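Local coordinates for tRNA uridine(34) acetyltransferase (Methanocaldococcus infernus, PDB 6IA8), which transfers an acetyl group from acetyl-CoA in forming 5-(carboxymethyl)uridine at wobble position 34 of tRNAs, using a [4Fe-4S] cluster and S-adenosyl-L-methionine, at residues Met441-Leu446 with Met472-Ala477. Sequence-based numbering, arbitrary orientation.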
ATOM      1  N   MET A 441       6.759  20.582  -3.563  1.00 33.68           N
ATOM      2  CA  MET A 441       5.556  19.771  -3.417  1.00 32.34           C
ATOM      3  C   MET A 441       5.878  18.333  -3.812  1.00 35.51           C
ATOM      4  O   MET A 441       6.689  18.097  -4.707  1.00 33.83           O
ATOM      5  CB  MET A 441       4.419  20.310  -4.292  1.00 38.71           C
ATOM      6  CG  MET A 441       3.023  20.096  -3.715  1.00 42.30           C
ATOM      7  SD  MET A 441       2.495  21.518  -2.680  1.00 41.09           S
ATOM      8  CE  MET A 441       0.881  20.915  -2.228  1.00 41.48           C
ATOM      9  N   LEU A 442       5.236  17.366  -3.156  1.00 32.43           N
ATOM     10  CA  LEU A 442       5.515  15.953  -3.397  1.00 32.29           C
ATOM     11  C   LEU A 442       4.324  15.243  -4.039  1.00 30.66           C
ATOM     12  O   LEU A 442       3.208  15.281  -3.503  1.00 30.72           O
ATOM     13  CB  LEU A 442       5.861  15.238  -2.086  1.00 30.04           C
ATOM     14  CG  LEU A 442       6.965  15.861  -1.208  1.00 34.74           C
ATOM     15  CD1 LEU A 442       7.043  15.084   0.103  1.00 32.66           C
ATOM     16  CD2 LEU A 442       8.290  15.813  -1.932  1.00 34.78           C
ATOM     17  N   VAL A 443       4.577  14.552  -5.152  1.00 28.69           N
ATOM     18  CA  VAL A 443       3.619  13.611  -5.727  1.00 28.22           C
ATOM     19  C   VAL A 443       3.982  12.242  -5.166  1.00 31.94           C
ATOM     20  O   VAL A 443       4.926  11.605  -5.621  1.00 30.47           O
ATOM     21  CB  VAL A 443       3.646  13.619  -7.254  1.00 32.37           C
ATOM     22  CG1 VAL A 443       2.722  12.542  -7.750  1.00 29.72           C
ATOM     23  CG2 VAL A 443       3.223  15.000  -7.767  1.00 34.53           C
ATOM     24  N   ARG A 444       3.244  11.799  -4.154  1.00 26.09           N
ATOM     25  CA  ARG A 444       3.528  10.524  -3.504  1.00 28.20           C
ATOM     26  C   ARG A 444       2.986   9.329  -4.264  1.00 33.10           C
ATOM     27  O   ARG A 444       3.502   8.216  -4.102  1.00 26.57           O
ATOM     28  CB  ARG A 444       2.956  10.532  -2.089  1.00 29.16           C
ATOM     29  CG  ARG A 444       3.434  11.755  -1.264  1.00 33.30           C
ATOM     30  CD  ARG A 444       3.187  11.565   0.234  1.00 30.79           C
ATOM     31  NE  ARG A 444       1.783  11.527   0.559  1.00 27.47           N
ATOM     32  CZ  ARG A 444       1.074  10.435   0.806  1.00 29.61           C
ATOM     33  NH1 ARG A 444      -0.227  10.566   1.053  1.00 28.82           N
ATOM     34  NH2 ARG A 444       1.657   9.240   0.849  1.00 27.02           N
ATOM     35  N   GLN A 445       1.983   9.529  -5.103  1.00 28.12           N
ATOM     36  CA  GLN A 445       1.442   8.425  -5.872  1.00 26.50           C
ATOM     37  C   GLN A 445       0.641   8.978  -7.037  1.00 30.13           C
ATOM     38  O   GLN A 445      -0.040   9.987  -6.884  1.00 27.66           O
ATOM     39  CB  GLN A 445       0.518   7.554  -5.017  1.00 31.97           C
ATOM     40  CG  GLN A 445      -0.140   6.382  -5.779  1.00 35.21           C
ATOM     41  CD  GLN A 445      -0.734   5.335  -4.853  1.00 40.17           C
ATOM     42  OE1 GLN A 445      -1.136   5.643  -3.722  1.00 35.20           O
ATOM     43  NE2 GLN A 445      -0.746   4.071  -5.308  1.00 36.80           N
ATOM     44  N   LEU A 446       0.727   8.311  -8.182  1.00 29.89           N
ATOM     45  CA  LEU A 446      -0.170   8.507  -9.319  1.00 30.87           C
ATOM     46  C   LEU A 446      -0.613   7.118  -9.733  1.00 32.97           C
ATOM     47  O   LEU A 446       0.229   6.262 -10.021  1.00 28.59           O
ATOM     48  CB  LEU A 446       0.515   9.190 -10.498  1.00 27.76           C
ATOM     49  CG  LEU A 446      -0.270   9.175 -11.808  1.00 32.74           C
ATOM     50  CD1 LEU A 446      -1.587   9.943 -11.697  1.00 31.06           C
ATOM     51  CD2 LEU A 446       0.598   9.747 -12.934  1.00 39.19           C
ATOM     52  N   MET A 472      -3.465  14.402 -17.159  1.00 34.85           N
ATOM     53  CA  MET A 472      -4.321  15.477 -16.660  1.00 35.85           C
ATOM     54  C   MET A 472      -4.188  15.634 -15.142  1.00 39.79           C
ATOM     55  O   MET A 472      -4.183  16.756 -14.624  1.00 31.34           O
ATOM     56  CB  MET A 472      -5.776  15.208 -17.053  1.00 33.31           C
ATOM     57  CG  MET A 472      -6.081  15.441 -18.515  1.00 43.41           C
ATOM     58  SD  MET A 472      -7.859  15.419 -18.860  1.00 54.71           S
ATOM     59  CE  MET A 472      -8.185  13.656 -18.902  1.00 63.97           C
ATOM     60  N   LEU A 473      -4.076  14.534 -14.401  1.00 36.20           N
ATOM     61  CA  LEU A 473      -3.872  14.672 -12.962  1.00 37.80           C
ATOM     62  C   LEU A 473      -2.529  15.331 -12.657  1.00 31.48           C
ATOM     63  O   LEU A 473      -2.431  16.161 -11.744  1.00 33.71           O
ATOM     64  CB  LEU A 473      -3.969  13.306 -12.285  1.00 30.26           C
ATOM     65  CG  LEU A 473      -5.367  12.684 -12.190  1.00 34.79           C
ATOM     66  CD1 LEU A 473      -5.317  11.245 -11.741  1.00 35.79           C
ATOM     67  CD2 LEU A 473      -6.229  13.522 -11.234  1.00 31.72           C
ATOM     68  N   MET A 474      -1.478  14.971 -13.401  1.00 34.14           N
ATOM     69  CA  MET A 474      -0.177  15.600 -13.180  1.00 31.00           C
ATOM     70  C   MET A 474      -0.233  17.090 -13.487  1.00 35.32           C
ATOM     71  O   MET A 474       0.319  17.909 -12.737  1.00 30.96           O
ATOM     72  CB  MET A 474       0.895  14.922 -14.031  1.00 31.45           C
ATOM     73  CG  MET A 474       1.192  13.488 -13.585  1.00 32.00           C
ATOM     74  SD  MET A 474       2.034  13.443 -11.947  1.00 37.07           S
ATOM     75  CE  MET A 474       3.590  14.181 -12.453  1.00 36.41           C
ATOM     76  N   LYS A 475      -0.900  17.465 -14.584  1.00 32.46           N
ATOM     77  CA  LYS A 475      -0.997  18.881 -14.915  1.00 34.34           C
ATOM     78  C   LYS A 475      -1.712  19.632 -13.793  1.00 34.98           C
ATOM     79  O   LYS A 475      -1.321  20.745 -13.408  1.00 34.16           O
ATOM     80  CB  LYS A 475      -1.722  19.057 -16.255  1.00 36.13           C
ATOM     81  CG  LYS A 475      -1.561  20.450 -16.855  1.00 46.44           C
ATOM     82  N   GLU A 476      -2.790  19.049 -13.273  1.00 32.58           N
ATOM     83  CA  GLU A 476      -3.532  19.718 -12.205  1.00 34.54           C
ATOM     84  C   GLU A 476      -2.704  19.782 -10.929  1.00 33.62           C
ATOM     85  O   GLU A 476      -2.706  20.791 -10.213  1.00 34.69           O
ATOM     86  CB  GLU A 476      -4.846  18.998 -11.936  1.00 35.02           C
ATOM     87  CG  GLU A 476      -5.681  19.617 -10.829  1.00 37.76           C
ATOM     88  CD  GLU A 476      -6.324  20.921 -11.221  1.00 51.61           C
ATOM     89  OE1 GLU A 476      -6.909  21.562 -10.339  1.00 46.94           O
ATOM     90  OE2 GLU A 476      -6.238  21.316 -12.402  1.00 47.12           O
ATOM     91  N   ALA A 477      -1.928  18.741 -10.660  1.00 33.17           N
ATOM     92  CA  ALA A 477      -1.051  18.782  -9.493  1.00 33.90           C
ATOM     93  C   ALA A 477      -0.012  19.893  -9.621  1.00 33.09           C
ATOM     94  O   ALA A 477       0.269  20.625  -8.653  1.00 32.86           O
ATOM     95  CB  ALA A 477      -0.360  17.426  -9.304  1.00 35.62           C
TER
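Leu446 reaches from strand 440-448 to helix 469-484 and divides its two methyls between neighbouring helix residues. CD2 of Leu446 rests on the thioether chain of Met474, 3.8 Å from CG, with SD only slightly farther. CD1 of Leu446 meets CD1 of Leu473 at 4.0 Å and also lies near the CB of that leucine. With CG anti to the backbone N (chi1 168°), the isobutyl group of Leu446 extends toward the helix and spreads its fork across both partners. Met474 sets out less directly, but bends at chi2 and chi3 bring its sulfur toward the strand, where SD lies 4.3 Å from CG1 of Val443.

No hydrogen bond joins the two segments; the interface is wholly apolar. Segments 441-446 and 472-477 run nearly antiparallel (161°), their axes 10.5 Å apart at closest approach. They belong to the central strand of the GNAT acetyltransferase fold and the helix that follows, whose N-terminal end, at Tyr469-Arg471, probably receives acetyl-CoA. In this strand a classic beta bulge, a GNAT feature, sets Arg444 and Gln445 both opposite Arg424 of strand 418-427. Val443 and Leu446, three positions apart, can thus both direct their side chains at the helix.

Gln445, Leu446 and, beside the Leu446 side chain, Gly470 and Tyr502 probably help bind acetyl-CoA, as in related acetyltransferases. Cutting Leu446 back to an alanine is likely to open a gap beside Leu473 and Met474, removing both methyls that touch them. Leu423 and Val492 of the flanking strands also pack on Met474, while Leu409 and Phe411 of strand 404-413 touch Leu473.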